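PDB 1LZL: heroin esterase from Rhodococcus sp., which probably hydrolyses the acetyl esters of heroin, as an acetyl esterase of the alpha/beta hydrolase fold. Local coordinates for residues A[9-14]-A[290-295]; A[81-86]-A[135-140]; A[154-159]-A[179-184]; A[283-288]-A[298-303]. All blocks are in the same frame, centred on the assembly; numbering follows the deposited sequence.

Contact 1. Residues A[9-14]-A[290-295]; sequences PELAAA and HGSALV
L11 reaches out from helix 9-14 and sets its two methyl groups against two residues of the turn 292-295. CD1 rests on the CB of S292, 3.6 Å from it. CD2 meets the branch point of V295 at the same separation, measured to V295 CB, so the leucine fork spans the distance between the two side chains. The L11 and V295 side chains lie oblique to one another. With CG of L11 anti to its own carbonyl carbon (chi1 -72°) and the chain extended beyond it, the fork reaches the turn although the side chain sets out past the turn rather than at it. One helical turn on, CB of A14 touches V295 CG2 at 3.7 Å, so the valine touches both L11 and A14. No hydrogen bond crosses the interface.

The second shell fixes the turn. L294 N donates to G291 O at 2.9 Å and V295 N to S292 O at 2.8 Å, forming a short 3-10 turn. OG of S292 is held by F289 O, and the hydroxyl of S301 lies within hydrogen-bonding reach of the carbonyls of both S292 and V295, which its one proton must share. Across the contact's flank, E10 OE1 accepts from A299 N, in the first turn of helix 299-315, where a carboxylate would be expected to suit the helix dipole. Just before the turn, H290 bonds D260 OD2 through ND1 and its side chain touches S160. This geometry is consistent with the Ser-His-Asp catalytic triad of alpha/beta hydrolases: the N-terminal helix packs on the loop that follows the presumed catalytic histidine.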
loop_
_atom_site.group_PDB
_atom_site.type_symbol
_atom_site.label_atom_id
_atom_site.label_comp_id
_atom_site.label_asym_id
_atom_site.label_seq_id
_atom_site.Cartn_x
_atom_site.Cartn_y
_atom_site.Cartn_z
ATOM N N PRO A 9 6.036 -22.906 -9.408
ATOM C CA PRO A 9 4.991 -23.937 -9.502
ATOM C C PRO A 9 3.910 -23.915 -8.431
ATOM O O PRO A 9 2.737 -24.258 -8.665
ATOM C CB PRO A 9 5.819 -25.243 -9.373
ATOM C CG PRO A 9 7.082 -24.839 -10.068
ATOM C CD PRO A 9 7.403 -23.468 -9.523
ATOM N N GLU A 10 4.336 -23.466 -7.248
ATOM C CA GLU A 10 3.462 -23.359 -6.089
ATOM C C GLU A 10 2.369 -22.322 -6.336
ATOM O O GLU A 10 1.217 -22.399 -5.876
ATOM C CB GLU A 10 4.308 -23.018 -4.856
ATOM C CG GLU A 10 4.872 -24.202 -4.106
ATOM C CD GLU A 10 5.297 -23.872 -2.690
ATOM O OE1 GLU A 10 6.065 -22.912 -2.481
ATOM O OE2 GLU A 10 4.863 -24.571 -1.755
ATOM N N LEU A 11 2.705 -21.303 -7.098
ATOM C CA LEU A 11 1.757 -20.224 -7.386
ATOM C C LEU A 11 0.883 -20.620 -8.567
ATOM O O LEU A 11 -0.332 -20.451 -8.518
ATOM C CB LEU A 11 2.524 -18.938 -7.705
ATOM C CG LEU A 11 3.188 -18.325 -6.463
ATOM C CD1 LEU A 11 3.915 -17.051 -6.873
ATOM C CD2 LEU A 11 2.159 -18.118 -5.391
ATOM N N ALA A 12 1.561 -21.119 -9.586
ATOM C CA ALA A 12 1.023 -21.631 -10.833
ATOM C C ALA A 12 -0.310 -22.327 -10.623
ATOM O O ALA A 12 -1.281 -22.124 -11.347
ATOM C CB ALA A 12 1.972 -22.634 -11.489
ATOM N N ALA A 13 -0.309 -23.166 -9.605
ATOM C CA ALA A 13 -1.461 -23.881 -9.088
ATOM C C ALA A 13 -2.663 -22.990 -8.832
ATOM O O ALA A 13 -3.779 -23.135 -9.352
ATOM C CB ALA A 13 -0.987 -24.571 -7.799
ATOM N N ALA A 14 -2.478 -21.976 -8.001
ATOM C CA ALA A 14 -3.516 -21.062 -7.563
ATOM C C ALA A 14 -4.083 -20.239 -8.709
ATOM O O ALA A 14 -5.062 -19.493 -8.577
ATOM C CB ALA A 14 -2.920 -20.179 -6.464
ATOM N N HIS A 290 1.477 -9.915 -9.516
ATOM C CA HIS A 290 0.824 -8.939 -8.648
ATOM C C HIS A 290 -0.194 -9.545 -7.703
ATOM O O HIS A 290 -1.213 -10.052 -8.193
ATOM C CB HIS A 290 0.140 -7.891 -9.522
ATOM C CG HIS A 290 -0.396 -6.758 -8.677
ATOM N ND1 HIS A 290 0.377 -5.678 -8.353
ATOM C CD2 HIS A 290 -1.627 -6.524 -8.144
ATOM C CE1 HIS A 290 -0.346 -4.812 -7.621
ATOM N NE2 HIS A 290 -1.566 -5.311 -7.494
ATOM N N GLY A 291 -0.018 -9.503 -6.385
ATOM C CA GLY A 291 -0.977 -10.143 -5.479
ATOM C C GLY A 291 -0.704 -11.622 -5.231
ATOM O O GLY A 291 -1.523 -12.257 -4.527
ATOM N N SER A 292 0.404 -12.193 -5.719
ATOM C CA SER A 292 0.633 -13.613 -5.374
ATOM C C SER A 292 0.880 -13.849 -3.897
ATOM O O SER A 292 0.789 -14.997 -3.366
ATOM C CB SER A 292 1.746 -14.198 -6.260
ATOM O OG SER A 292 2.994 -13.534 -6.051
ATOM N N ALA A 293 1.186 -12.772 -3.139
ATOM C CA ALA A 293 1.238 -12.910 -1.676
ATOM C C ALA A 293 -0.076 -13.431 -1.116
ATOM O O ALA A 293 -0.111 -13.986 -0.025
ATOM C CB ALA A 293 1.549 -11.561 -1.047
ATOM N N LEU A 294 -1.188 -13.237 -1.833
ATOM C CA LEU A 294 -2.442 -13.841 -1.342
ATOM C C LEU A 294 -2.355 -15.363 -1.247
ATOM O O LEU A 294 -3.128 -15.988 -0.480
ATOM C CB LEU A 294 -3.578 -13.403 -2.259
ATOM C CG LEU A 294 -4.092 -11.968 -2.139
ATOM C CD1 LEU A 294 -5.025 -11.658 -3.303
ATOM C CD2 LEU A 294 -4.800 -11.664 -0.821
ATOM N N VAL A 295 -1.474 -16.003 -1.985
ATOM C CA VAL A 295 -1.210 -17.443 -1.891
ATOM C C VAL A 295 -0.212 -17.637 -0.767
ATOM O O VAL A 295 0.983 -17.760 -0.960
ATOM C CB VAL A 295 -0.690 -17.999 -3.216
ATOM C CG1 VAL A 295 -0.685 -19.538 -3.211
ATOM C CG2 VAL A 295 -1.489 -17.496 -4.410
#

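Contact 2. Residues A[81-86]-A[135-140]; sequences VLLWIH and AALLYI
L83 carries this contact: its side chain points from strand 79-85 into helix 128-142, and its two methyls part over the helix surface. CD2 sits on CB of L137 at 3.8 Å, with the two leucine side chains roughly perpendicular. CD1 goes the other way, approaching CB of A136 at 4.0 Å and CD1 of I140 at 3.7 Å. A chi1 of -175° puts CG of L83 opposite its backbone N and lets the fork straddle the helix between residues 136, 137 and 140. V81, two residues back on the same face of the strand, adds a looser touch, CG1 to I140 CD1 at 4.3 Å. Two conformers were modelled for I140, so its contacts apply to one of them.

All of these contacts are apolar, and all five touching residues are buried; no hydrogen bond joins the segments. The polar backbone groups are used within the helix and laterally, to the neighbouring strands. Y139 N and I140 N donate to A135 O and A136 O in the helix, while the strand is bonded through V81 and L83 to A155 and through L82 to A112 and A114.

The strand and helix axes run almost antiparallel, 164° between their directions and 9.9 Å apart at closest. A136 also touches V116 and L137 touches I154, residues of the strands flanking 79-85. Helix 128-142 therefore crosses over strand 79-85 while linking strand 112-116 to strand 153-159, a beta-alpha-beta crossover that skips one strand, as in the central sheet of alpha/beta hydrolases.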
loop_
_atom_site.group_PDB
_atom_site.type_symbol
_atom_site.label_atom_id
_atom_site.label_comp_id
_atom_site.label_asym_id
_atom_site.label_seq_id
_atom_site.Cartn_x
_atom_site.Cartn_y
_atom_site.Cartn_z
ATOM N N VAL A 81 4.192 2.807 15.641
ATOM C CA VAL A 81 2.944 2.595 14.916
ATOM C C VAL A 81 3.218 2.501 13.410
ATOM O O VAL A 81 4.061 3.226 12.897
ATOM C CB VAL A 81 1.938 3.706 15.201
ATOM C CG1 VAL A 81 2.481 5.071 14.782
ATOM C CG2 VAL A 81 0.578 3.439 14.529
ATOM N N LEU A 82 2.493 1.624 12.728
ATOM C CA LEU A 82 2.498 1.533 11.280
ATOM C C LEU A 82 1.179 2.137 10.793
ATOM O O LEU A 82 0.126 1.590 11.142
ATOM C CB LEU A 82 2.619 0.084 10.825
ATOM C CG LEU A 82 2.388 -0.197 9.324
ATOM C CD1 LEU A 82 3.444 0.504 8.462
ATOM C CD2 LEU A 82 2.364 -1.714 9.120
ATOM N N LEU A 83 1.232 3.203 10.012
ATOM C CA LEU A 83 0.039 3.690 9.304
ATOM C C LEU A 83 -0.035 2.837 8.045
ATOM O O LEU A 83 0.904 2.826 7.256
ATOM C CB LEU A 83 0.198 5.183 8.999
ATOM C CG LEU A 83 -1.012 5.858 8.358
ATOM C CD1 LEU A 83 -2.059 6.215 9.369
ATOM C CD2 LEU A 83 -0.626 7.161 7.638
ATOM N N TRP A 84 -1.114 2.090 7.843
ATOM C CA TRP A 84 -1.210 1.152 6.753
ATOM C C TRP A 84 -2.342 1.545 5.813
ATOM O O TRP A 84 -3.409 1.976 6.277
ATOM C CB TRP A 84 -1.515 -0.282 7.304
ATOM C CG TRP A 84 -1.600 -1.243 6.144
ATOM C CD1 TRP A 84 -2.712 -1.818 5.638
ATOM C CD2 TRP A 84 -0.490 -1.683 5.370
ATOM N NE1 TRP A 84 -2.373 -2.614 4.583
ATOM C CE2 TRP A 84 -1.022 -2.557 4.397
ATOM C CE3 TRP A 84 0.885 -1.461 5.385
ATOM C CZ2 TRP A 84 -0.239 -3.206 3.441
ATOM C CZ3 TRP A 84 1.687 -2.101 4.436
ATOM C CH2 TRP A 84 1.116 -2.974 3.471
ATOM N N ILE A 85 -2.118 1.386 4.518
ATOM C CA ILE A 85 -3.062 1.820 3.492
ATOM C C ILE A 85 -3.266 0.682 2.512
ATOM O O ILE A 85 -2.351 0.208 1.803
ATOM C CB ILE A 85 -2.504 3.080 2.780
ATOM C CG1 ILE A 85 -2.093 4.157 3.808
ATOM C CG2 ILE A 85 -3.490 3.605 1.769
ATOM C CD1 ILE A 85 -1.248 5.273 3.197
ATOM N N HIS A 86 -4.511 0.196 2.436
ATOM C CA HIS A 86 -4.828 -0.960 1.613
ATOM C C HIS A 86 -4.790 -0.621 0.124
ATOM O O HIS A 86 -4.821 0.530 -0.260
ATOM C CB HIS A 86 -6.218 -1.506 1.926
ATOM C CG HIS A 86 -7.346 -0.629 1.457
ATOM N ND1 HIS A 86 -7.836 -0.662 0.173
ATOM C CD2 HIS A 86 -8.148 0.272 2.130
ATOM C CE1 HIS A 86 -8.833 0.192 0.033
ATOM N NE2 HIS A 86 -9.064 0.775 1.192
ATOM N N ALA A 135 -4.354 13.109 6.457
ATOM C CA ALA A 135 -5.143 13.509 7.626
ATOM C C ALA A 135 -5.010 12.501 8.746
ATOM O O ALA A 135 -4.913 12.883 9.924
ATOM C CB ALA A 135 -6.592 13.683 7.203
ATOM N N ALA A 136 -5.002 11.210 8.411
ATOM C CA ALA A 136 -4.855 10.157 9.416
ATOM C C ALA A 136 -3.473 10.252 10.028
ATOM O O ALA A 136 -3.266 10.096 11.230
ATOM C CB ALA A 136 -5.069 8.776 8.749
ATOM N N LEU A 137 -2.422 10.526 9.242
ATOM C CA LEU A 137 -1.057 10.679 9.754
ATOM C C LEU A 137 -0.964 11.859 10.709
ATOM O O LEU A 137 -0.387 11.716 11.798
ATOM C CB LEU A 137 -0.094 10.832 8.560
ATOM C CG LEU A 137 1.379 11.020 8.969
ATOM C CD1 LEU A 137 1.916 9.785 9.705
ATOM C CD2 LEU A 137 2.290 11.349 7.782
ATOM N N LEU A 138 -1.518 12.994 10.303
ATOM C CA LEU A 138 -1.547 14.186 11.190
ATOM C C LEU A 138 -2.208 13.860 12.517
ATOM O O LEU A 138 -1.737 14.283 13.577
ATOM C CB LEU A 138 -2.310 15.304 10.475
ATOM C CG LEU A 138 -1.549 16.043 9.363
ATOM C CD1 LEU A 138 -2.466 16.991 8.607
ATOM C CD2 LEU A 138 -0.408 16.866 9.979
ATOM N N TYR A 139 -3.330 13.149 12.424
ATOM C CA TYR A 139 -4.066 12.801 13.645
ATOM C C TYR A 139 -3.263 11.873 14.520
ATOM O O TYR A 139 -3.172 12.127 15.738
ATOM C CB TYR A 139 -5.387 12.147 13.224
ATOM C CG TYR A 139 -6.101 11.537 14.421
ATOM C CD1 TYR A 139 -6.823 12.354 15.291
ATOM C CD2 TYR A 139 -6.050 10.160 14.656
ATOM C CE1 TYR A 139 -7.463 11.745 16.372
ATOM C CE2 TYR A 139 -6.670 9.549 15.723
ATOM C CZ TYR A 139 -7.387 10.391 16.567
ATOM O OH TYR A 139 -8.018 9.838 17.664
ATOM N N ILE A 140 -2.745 10.756 13.981
ATOM C CA ILE A 140 -2.031 9.824 14.891
ATOM C C ILE A 140 -0.815 10.486 15.521
ATOM O O ILE A 140 -0.494 10.193 16.683
ATOM C CB ILE A 140 -1.702 8.462 14.279
ATOM C CG1 ILE A 140 -0.776 8.537 13.085
ATOM C CG2 ILE A 140 -3.011 7.725 13.964
ATOM C CD1 ILE A 140 -0.488 7.141 12.537
#

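Contact 3. Residues A[154-159]-A[179-184]; sequences IAVGGQ and VPVAFQ. Unlike the reference sequence in segment 154-159: Q159 (reference Glu).
Strands 153-159 and 183-187 run parallel here, A155 paired with F183 and V156 with Q184, and V156 N donates to F183 O at 2.9 Å with an N-H...O angle of 157°. Before this register sets in, A182 N bonds I154 O at 2.8 Å, the donor nearly in line with the carbonyl bond. Further back, a water closes the gap, accepting from I154 N and donating to P180 O at 2.7 Å. F183 O also receives a CA-H...O contact from A155 CA, and V156 O one from Q184 CA.

Of the side chains, V156 turns CG2 onto V181 CG1, 3.9 Å away, the two valines crossing at about a right angle. I154 CD1 reaches V179 CG1 at 4.2 Å. On the face shared by A155 and F183, the two CB atoms stand 4.0 Å apart. CG of F183 lies opposite its backbone N (chi1 -169°), which carries the ring away from strand 153-159 and leaves A155 CB at the ring's edge. Q184 extends from the face it shares with V156, its NE2 bonded to T252 OG1.

V156 and Q184 pack on helix 161-176, which connects the two strands in a beta-alpha-beta unit; I154 meets helix 128-142 on that same side, A155 touches L316 across the sheet, and strand 79-85 lies along the other edge of strand 153-159.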
loop_
_atom_site.group_PDB
_atom_site.type_symbol
_atom_site.label_atom_id
_atom_site.label_comp_id
_atom_site.label_asym_id
_atom_site.label_seq_id
_atom_site.Cartn_x
_atom_site.Cartn_y
_atom_site.Cartn_z
ATOM N N ILE A 154 6.980 6.378 13.740
ATOM C CA ILE A 154 5.831 6.172 12.863
ATOM C C ILE A 154 6.345 5.654 11.519
ATOM O O ILE A 154 7.211 6.297 10.916
ATOM C CB ILE A 154 5.055 7.482 12.647
ATOM C CG1 ILE A 154 4.577 8.068 13.992
ATOM C CG2 ILE A 154 3.909 7.292 11.649
ATOM C CD1 ILE A 154 4.090 9.499 13.848
ATOM N N ALA A 155 5.800 4.530 11.089
ATOM C CA ALA A 155 6.033 4.032 9.726
ATOM C C ALA A 155 4.812 4.362 8.858
ATOM O O ALA A 155 3.702 4.325 9.394
ATOM C CB ALA A 155 6.324 2.534 9.670
ATOM N N VAL A 156 4.969 4.604 7.579
ATOM C CA VAL A 156 3.844 4.750 6.641
ATOM C C VAL A 156 4.045 3.670 5.593
ATOM O O VAL A 156 5.169 3.559 5.051
ATOM C CB VAL A 156 3.782 6.140 6.018
ATOM C CG1 VAL A 156 2.626 6.187 5.010
ATOM C CG2 VAL A 156 3.576 7.195 7.110
ATOM N N GLY A 157 3.013 2.888 5.300
ATOM C CA GLY A 157 3.179 1.818 4.326
ATOM C C GLY A 157 1.898 1.463 3.640
ATOM O O GLY A 157 0.796 1.841 4.085
ATOM N N GLY A 158 1.969 0.712 2.541
ATOM C CA GLY A 158 0.744 0.237 1.919
ATOM C C GLY A 158 1.094 -0.725 0.786
ATOM O O GLY A 158 2.267 -0.895 0.466
ATOM N N GLN A 159 0.050 -1.329 0.213
ATOM C CA GLN A 159 0.226 -2.278 -0.873
ATOM C C GLN A 159 -0.434 -1.751 -2.142
ATOM O O GLN A 159 -1.564 -1.222 -2.046
ATOM C CB GLN A 159 -0.431 -3.637 -0.488
ATOM C CG GLN A 159 -0.262 -4.742 -1.514
ATOM C CD GLN A 159 -0.743 -6.108 -1.076
ATOM O OE1 GLN A 159 -0.201 -7.149 -1.445
ATOM N NE2 GLN A 159 -1.798 -6.143 -0.265
ATOM N N VAL A 179 5.025 16.274 10.385
ATOM C CA VAL A 179 5.082 14.921 10.966
ATOM C C VAL A 179 6.358 14.219 10.522
ATOM O O VAL A 179 6.515 14.074 9.287
ATOM C CB VAL A 179 3.911 14.041 10.475
ATOM C CG1 VAL A 179 4.013 12.639 11.127
ATOM C CG2 VAL A 179 2.605 14.722 10.774
ATOM N N PRO A 180 7.207 13.779 11.432
ATOM C CA PRO A 180 8.407 13.018 11.049
ATOM C C PRO A 180 7.971 11.560 10.787
ATOM O O PRO A 180 7.233 10.953 11.577
ATOM C CB PRO A 180 9.283 13.135 12.269
ATOM C CG PRO A 180 8.291 13.109 13.404
ATOM C CD PRO A 180 7.131 13.953 12.925
ATOM N N VAL A 181 8.408 10.995 9.664
ATOM C CA VAL A 181 8.159 9.588 9.343
ATOM C C VAL A 181 9.473 8.800 9.474
ATOM O O VAL A 181 10.472 9.204 8.835
ATOM C CB VAL A 181 7.518 9.483 7.940
ATOM C CG1 VAL A 181 7.390 7.998 7.590
ATOM C CG2 VAL A 181 6.166 10.173 7.877
ATOM N N ALA A 182 9.468 7.768 10.315
ATOM C CA ALA A 182 10.689 7.007 10.616
ATOM C C ALA A 182 11.022 5.952 9.550
ATOM O O ALA A 182 12.189 5.578 9.383
ATOM C CB ALA A 182 10.568 6.313 11.962
ATOM N N PHE A 183 10.001 5.462 8.855
ATOM C CA PHE A 183 10.157 4.307 7.950
ATOM C C PHE A 183 9.032 4.291 6.927
ATOM O O PHE A 183 7.897 4.671 7.272
ATOM C CB PHE A 183 10.174 3.009 8.739
ATOM C CG PHE A 183 10.599 1.779 7.929
ATOM C CD1 PHE A 183 11.895 1.657 7.451
ATOM C CD2 PHE A 183 9.680 0.776 7.668
ATOM C CE1 PHE A 183 12.324 0.537 6.742
ATOM C CE2 PHE A 183 10.091 -0.356 6.974
ATOM C CZ PHE A 183 11.389 -0.470 6.496
ATOM N N GLN A 184 9.375 3.877 5.703
ATOM C CA GLN A 184 8.429 3.795 4.590
ATOM C C GLN A 184 8.375 2.390 4.040
ATOM O O GLN A 184 9.425 1.871 3.668
ATOM C CB GLN A 184 8.873 4.818 3.533
ATOM C CG GLN A 184 8.021 4.737 2.275
ATOM C CD GLN A 184 8.333 5.819 1.258
ATOM O OE1 GLN A 184 7.410 6.398 0.707
ATOM N NE2 GLN A 184 9.629 6.043 1.007
HETATM O O HOH W 1 8.125 9.142 13.428
#

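Contact 4. Residues A[283-288]-A[298-303]; sequences HSFPGT and AAVSER. Unlike the reference sequence in segment 298-303: A299 (reference Gly), S301 (reference Arg).
R303 stretches from helix 299-315 over the end of strand 280-285, where the last strand of the alpha/beta hydrolase sheet is packed by the C-terminal helix. The two axes are close to antiparallel (165°) and 10.8 Å apart. CB of R303 points at the strand, but CB, CG, CD and NE serve mainly as a spacer; the chain bends at chi3, and the close approaches begin at the guanidinium. One of its faces looks onto F285 CD2. NH1 comes to the edge of the H283 ring, 4.1 Å from CE1, the two planes inclined by 55°. NH2 ends at P286, 3.8 Å from its CD, with the proline meeting the guanidinium edge. A second partner holds the imidazole, whose ND1 is bonded to E307; that carboxylate may ease the nearness of the arginine charge. H283 and F285 also lie partly over one another, F285 CZ standing above the imidazole face.

One turn earlier in the helix, V300 supplies the apolar share. Its CG2 packs against F285 CD2 at 4.0 Å and T288 CG2 at 3.8 Å, and its CG1 meets the same threonine methyl. That methyl is oriented by the hydroxyl: T288 OG1 receives the N-H of E258 and donates to F285 O at 2.9 Å, approaching from 64° above the carbonyl plane.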
loop_
_atom_site.group_PDB
_atom_site.type_symbol
_atom_site.label_atom_id
_atom_site.label_comp_id
_atom_site.label_asym_id
_atom_site.label_seq_id
_atom_site.Cartn_x
_atom_site.Cartn_y
_atom_site.Cartn_z
ATOM N N HIS A 283 13.502 -5.532 -3.052
ATOM C CA HIS A 283 13.459 -6.959 -3.336
ATOM C C HIS A 283 12.426 -7.243 -4.411
ATOM O O HIS A 283 11.223 -7.038 -4.168
ATOM C CB HIS A 283 13.137 -7.692 -2.039
ATOM C CG HIS A 283 13.537 -9.139 -2.089
ATOM N ND1 HIS A 283 13.564 -9.905 -0.939
ATOM C CD2 HIS A 283 13.918 -9.935 -3.100
ATOM C CE1 HIS A 283 13.947 -11.128 -1.268
ATOM N NE2 HIS A 283 14.183 -11.195 -2.579
ATOM N N SER A 284 12.915 -7.668 -5.585
ATOM C CA SER A 284 12.013 -8.181 -6.637
ATOM C C SER A 284 12.038 -9.688 -6.533
ATOM O O SER A 284 13.090 -10.347 -6.664
ATOM C CB SER A 284 12.473 -7.699 -7.990
ATOM O OG SER A 284 11.458 -7.772 -9.012
ATOM N N PHE A 285 10.870 -10.285 -6.280
ATOM C CA PHE A 285 10.790 -11.714 -5.974
ATOM C C PHE A 285 10.604 -12.485 -7.275
ATOM O O PHE A 285 9.899 -11.985 -8.196
ATOM C CB PHE A 285 9.589 -11.969 -5.040
ATOM C CG PHE A 285 9.861 -11.592 -3.597
ATOM C CD1 PHE A 285 9.648 -10.278 -3.188
ATOM C CD2 PHE A 285 10.357 -12.518 -2.676
ATOM C CE1 PHE A 285 9.924 -9.862 -1.891
ATOM C CE2 PHE A 285 10.641 -12.122 -1.362
ATOM C CZ PHE A 285 10.423 -10.806 -0.995
ATOM N N PRO A 286 11.240 -13.640 -7.430
ATOM C CA PRO A 286 11.171 -14.386 -8.688
ATOM C C PRO A 286 9.895 -15.223 -8.790
ATOM O O PRO A 286 9.409 -15.764 -7.788
ATOM C CB PRO A 286 12.413 -15.290 -8.547
ATOM C CG PRO A 286 12.456 -15.623 -7.089
ATOM C CD PRO A 286 12.072 -14.312 -6.398
ATOM N N GLY A 287 9.399 -15.325 -10.016
ATOM C CA GLY A 287 8.340 -16.333 -10.258
ATOM C C GLY A 287 6.995 -15.946 -9.700
ATOM O O GLY A 287 6.065 -16.740 -9.554
ATOM N N THR A 288 6.805 -14.690 -9.348
ATOM C CA THR A 288 5.627 -14.166 -8.667
ATOM C C THR A 288 4.785 -13.284 -9.581
ATOM O O THR A 288 5.196 -12.974 -10.704
ATOM C CB THR A 288 6.074 -13.335 -7.454
ATOM O OG1 THR A 288 7.033 -12.389 -7.931
ATOM C CG2 THR A 288 6.722 -14.221 -6.413
ATOM N N ALA A 298 2.475 -20.530 -0.223
ATOM C CA ALA A 298 3.641 -20.742 -1.075
ATOM C C ALA A 298 4.928 -20.347 -0.368
ATOM O O ALA A 298 4.904 -19.356 0.374
ATOM C CB ALA A 298 3.450 -19.913 -2.348
ATOM N N ALA A 299 6.020 -21.113 -0.610
ATOM C CA ALA A 299 7.251 -20.733 0.109
ATOM C C ALA A 299 7.706 -19.311 -0.238
ATOM O O ALA A 299 8.189 -18.646 0.676
ATOM C CB ALA A 299 8.350 -21.748 -0.158
ATOM N N VAL A 300 7.555 -18.872 -1.490
ATOM C CA VAL A 300 8.028 -17.522 -1.886
ATOM C C VAL A 300 7.188 -16.452 -1.197
ATOM O O VAL A 300 7.742 -15.391 -0.840
ATOM C CB VAL A 300 8.032 -17.310 -3.411
ATOM C CG1 VAL A 300 6.612 -17.320 -4.011
ATOM C CG2 VAL A 300 8.763 -16.016 -3.775
ATOM N N SER A 301 5.895 -16.714 -1.010
ATOM C CA SER A 301 5.022 -15.825 -0.228
ATOM C C SER A 301 5.444 -15.824 1.237
ATOM O O SER A 301 5.554 -14.749 1.867
ATOM C CB SER A 301 3.557 -16.259 -0.387
ATOM O OG SER A 301 3.167 -16.171 -1.751
ATOM N N GLU A 302 5.716 -16.995 1.808
ATOM C CA GLU A 302 6.156 -17.068 3.221
ATOM C C GLU A 302 7.446 -16.294 3.407
ATOM O O GLU A 302 7.552 -15.546 4.390
ATOM C CB GLU A 302 6.280 -18.538 3.698
ATOM C CG GLU A 302 4.876 -19.196 3.692
ATOM C CD GLU A 302 4.977 -20.666 4.055
ATOM O OE1 GLU A 302 6.108 -21.199 4.146
ATOM O OE2 GLU A 302 3.901 -21.257 4.274
ATOM N N ARG A 303 8.411 -16.465 2.499
ATOM C CA ARG A 303 9.647 -15.689 2.573
ATOM C C ARG A 303 9.368 -14.183 2.527
ATOM O O ARG A 303 9.982 -13.398 3.275
ATOM C CB ARG A 303 10.550 -15.947 1.379
ATOM C CG ARG A 303 11.326 -17.240 1.340
ATOM C CD ARG A 303 12.461 -17.124 0.372
ATOM N NE ARG A 303 12.235 -17.114 -1.076
ATOM C CZ ARG A 303 12.839 -16.185 -1.843
ATOM N NH1 ARG A 303 13.635 -15.225 -1.362
ATOM N NH2 ARG A 303 12.690 -16.149 -3.174
#

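Overall arrangement
The contacts form two touching pairs, one in the middle of the sheet (2 and 3), the other beside its edge strand 280-285 (1 and 4). Contacts 2 and 3, centres about 8 Å apart, share the neighbouring strands 79-85 and 153-159: V81 O meets A155 N at 2.8 Å. Contacts 1 and 4 lie about 9 Å apart, centre to centre, and touch around the start of helix 299-315, with L11 CD1 3.5 Å from G287 O. The pairs are well separated, the centres of contacts 1 and 2 about 29 Å apart. The presumed catalytic site draws on both: contact 3 leads through G158 to the nucleophile elbow at S160, while contact 1 includes H290; nearest atoms of contacts 1 and 3 are about 5 Å apart.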